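Local coordinates for protein spermidine synthase (Corynebacterium glutamicum ATCC 13032, PDB 3GJY) that probably transfers an aminopropyl group from decarboxylated S-adenosylmethionine to putrescine, making spermidine, at residues D147-A152 and F177-F182. Sequence-based numbering, arbitrary orientation.
Sequences DARMVA and FTTVEF
Arg-149 reaches across to the start of helix 180-189 and supplies 92 Å² of the 282 Å² buried here, more than any other residue. CG lies anti to the backbone N (chi1 171°) and the chain bends at chi2, which takes CD to 4.0 Å from CD1 of Phe-182. The guanidinium runs on over the backbone of Phe-182, whose CA sits 4.1 Å above its plane, toward the rim; the two side chains pass in opposite directions, their planes 31° apart, and backbone, not ring, covers the guanidinium face. NH1 stands 3.6 Å from Thr-179 OG1, a polar approach too long for a hydrogen bond.

Beside this, the two phenylalanines meet the helix 148-153 surface. The Phe-177 ring takes Ala-148 CB at its edge, near the ring plane, 3.8 Å from CE1, while Ala-152 CB approaches CE1 of Phe-182 at 3.9 Å.

Both helix starts are capped. In one conformer of Asp-147, OD1 accepts from Arg-149 N at 3.0 Å, met from above the carboxylate plane, and OD2 accepts weakly from Met-150 N; Thr-179 OG1 takes Phe-182 N at 162°. Each guanidinium nitrogen has its own partner: NE forms a salt bridge with Glu-153, NH2 one with Asp-291, and NH1 a hydrogen bond with the Asn-176 carbonyl. Asp-291 also bonds Thr-179 and Glu-181, tying the C-terminal segment to this cap.

In the AdoMet-methyltransferase-like fold the contact joins two helix starts beside the mixed sheet, where Ala-148 and Phe-182 rest on Leu-96 of strand 92-96 and Ala-148 also on Val-119 of strand 115-120.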
loop_
_atom_site.group_PDB
_atom_site.type_symbol
_atom_site.label_atom_id
_atom_site.label_comp_id
_atom_site.label_asym_id
_atom_site.label_seq_id
_atom_site.Cartn_x
_atom_site.Cartn_y
_atom_site.Cartn_z
ATOM N N ASP A 147 4.190 -14.254 7.336
ATOM C CA ASP A 147 5.215 -13.336 6.846
ATOM C C ASP A 147 4.917 -13.023 5.379
ATOM O O ASP A 147 4.837 -13.891 4.528
ATOM C CB ASP A 147 6.635 -13.882 7.009
ATOM C CG ASP A 147 7.637 -13.224 6.058
ATOM O OD1 ASP A 147 7.618 -11.981 5.853
ATOM O OD2 ASP A 147 8.457 -13.972 5.497
ATOM N N ALA A 148 4.717 -11.741 5.117
ATOM C CA ALA A 148 4.355 -11.303 3.775
ATOM C C ALA A 148 5.389 -11.626 2.691
ATOM O O ALA A 148 5.004 -11.851 1.522
ATOM C CB ALA A 148 4.018 -9.813 3.774
ATOM N N ARG A 149 6.676 -11.571 3.014
ATOM C CA ARG A 149 7.689 -11.920 2.013
ATOM C C ARG A 149 7.556 -13.389 1.639
ATOM O O ARG A 149 7.586 -13.740 0.454
ATOM C CB ARG A 149 9.106 -11.662 2.539
ATOM C CG ARG A 149 10.183 -12.198 1.626
ATOM C CD ARG A 149 10.254 -11.604 0.182
ATOM N NE ARG A 149 11.152 -12.446 -0.618
ATOM C CZ ARG A 149 12.293 -12.075 -1.197
ATOM N NH1 ARG A 149 12.738 -10.819 -1.129
ATOM N NH2 ARG A 149 13.014 -13.011 -1.820
HETATM N N MSE A 150 7.351 -14.246 2.639
HETATM C CA MSE A 150 7.193 -15.664 2.335
HETATM C C MSE A 150 5.922 -15.929 1.540
HETATM O O MSE A 150 5.925 -16.744 0.618
HETATM C CB MSE A 150 7.285 -16.533 3.591
HETATM C CG MSE A 150 8.640 -16.471 4.215
HETATM SE SE MSE A 150 9.974 -17.262 3.025
HETATM C CE MSE A 150 9.426 -19.115 3.257
ATOM N N VAL A 151 4.845 -15.219 1.857
ATOM C CA VAL A 151 3.605 -15.410 1.088
ATOM C C VAL A 151 3.860 -15.001 -0.383
ATOM O O VAL A 151 3.435 -15.723 -1.296
ATOM C CB VAL A 151 2.443 -14.622 1.722
ATOM C CG1 VAL A 151 1.219 -14.615 0.797
ATOM C CG2 VAL A 151 2.072 -15.257 3.056
ATOM N N ALA A 152 4.568 -13.887 -0.601
ATOM C CA ALA A 152 4.856 -13.466 -1.977
ATOM C C ALA A 152 5.668 -14.521 -2.709
ATOM O O ALA A 152 5.400 -14.814 -3.883
ATOM C CB ALA A 152 5.555 -12.091 -2.001
ATOM N N PHE A 177 11.624 -6.432 1.010
ATOM C CA PHE A 177 10.452 -5.974 0.286
ATOM C C PHE A 177 10.813 -4.993 -0.817
ATOM O O PHE A 177 9.912 -4.417 -1.431
ATOM C CB PHE A 177 9.473 -5.309 1.256
ATOM C CG PHE A 177 8.798 -6.274 2.156
ATOM C CD1 PHE A 177 7.832 -7.135 1.676
ATOM C CD2 PHE A 177 9.168 -6.354 3.508
ATOM C CE1 PHE A 177 7.197 -8.045 2.542
ATOM C CE2 PHE A 177 8.539 -7.270 4.360
ATOM C CZ PHE A 177 7.559 -8.106 3.874
ATOM N N THR A 178 12.106 -4.804 -1.088
ATOM C CA THR A 178 12.524 -3.768 -2.040
ATOM C C THR A 178 13.388 -4.266 -3.192
ATOM O O THR A 178 13.915 -3.456 -3.962
ATOM C CB THR A 178 13.276 -2.619 -1.328
ATOM O OG1 THR A 178 14.569 -3.079 -0.951
ATOM C CG2 THR A 178 12.489 -2.148 -0.110
ATOM N N THR A 179 13.535 -5.580 -3.297
ATOM C CA THR A 179 14.496 -6.152 -4.227
ATOM C C THR A 179 13.834 -6.625 -5.506
ATOM O O THR A 179 12.618 -6.908 -5.570
ATOM C CB THR A 179 15.201 -7.375 -3.618
ATOM O OG1 THR A 179 14.202 -8.355 -3.293
ATOM C CG2 THR A 179 15.960 -6.996 -2.382
ATOM N N VAL A 180 14.676 -6.787 -6.521
ATOM C CA VAL A 180 14.238 -7.335 -7.805
ATOM C C VAL A 180 13.570 -8.699 -7.597
ATOM O O VAL A 180 12.525 -8.983 -8.189
ATOM C CB VAL A 180 15.434 -7.446 -8.747
ATOM C CG1 VAL A 180 15.091 -8.348 -9.973
ATOM C CG2 VAL A 180 15.922 -6.022 -9.170
ATOM N N GLU A 181 14.124 -9.512 -6.703
ATOM C CA GLU A 181 13.545 -10.836 -6.472
ATOM C C GLU A 181 12.130 -10.731 -5.906
ATOM O O GLU A 181 11.235 -11.465 -6.333
ATOM C CB GLU A 181 14.441 -11.665 -5.527
ATOM C CG GLU A 181 15.781 -12.109 -6.166
ATOM C CD GLU A 181 16.820 -11.008 -6.192
ATOM O OE1 GLU A 181 16.665 -9.970 -5.497
ATOM O OE2 GLU A 181 17.826 -11.197 -6.929
ATOM N N PHE A 182 11.919 -9.798 -4.974
ATOM C CA PHE A 182 10.571 -9.569 -4.452
ATOM C C PHE A 182 9.621 -9.127 -5.557
ATOM O O PHE A 182 8.537 -9.686 -5.676
ATOM C CB PHE A 182 10.591 -8.539 -3.327
ATOM C CG PHE A 182 9.221 -8.113 -2.875
ATOM C CD1 PHE A 182 8.385 -8.992 -2.179
ATOM C CD2 PHE A 182 8.758 -6.826 -3.157
ATOM C CE1 PHE A 182 7.108 -8.568 -1.767
ATOM C CE2 PHE A 182 7.510 -6.413 -2.741
ATOM C CZ PHE A 182 6.682 -7.273 -2.065
#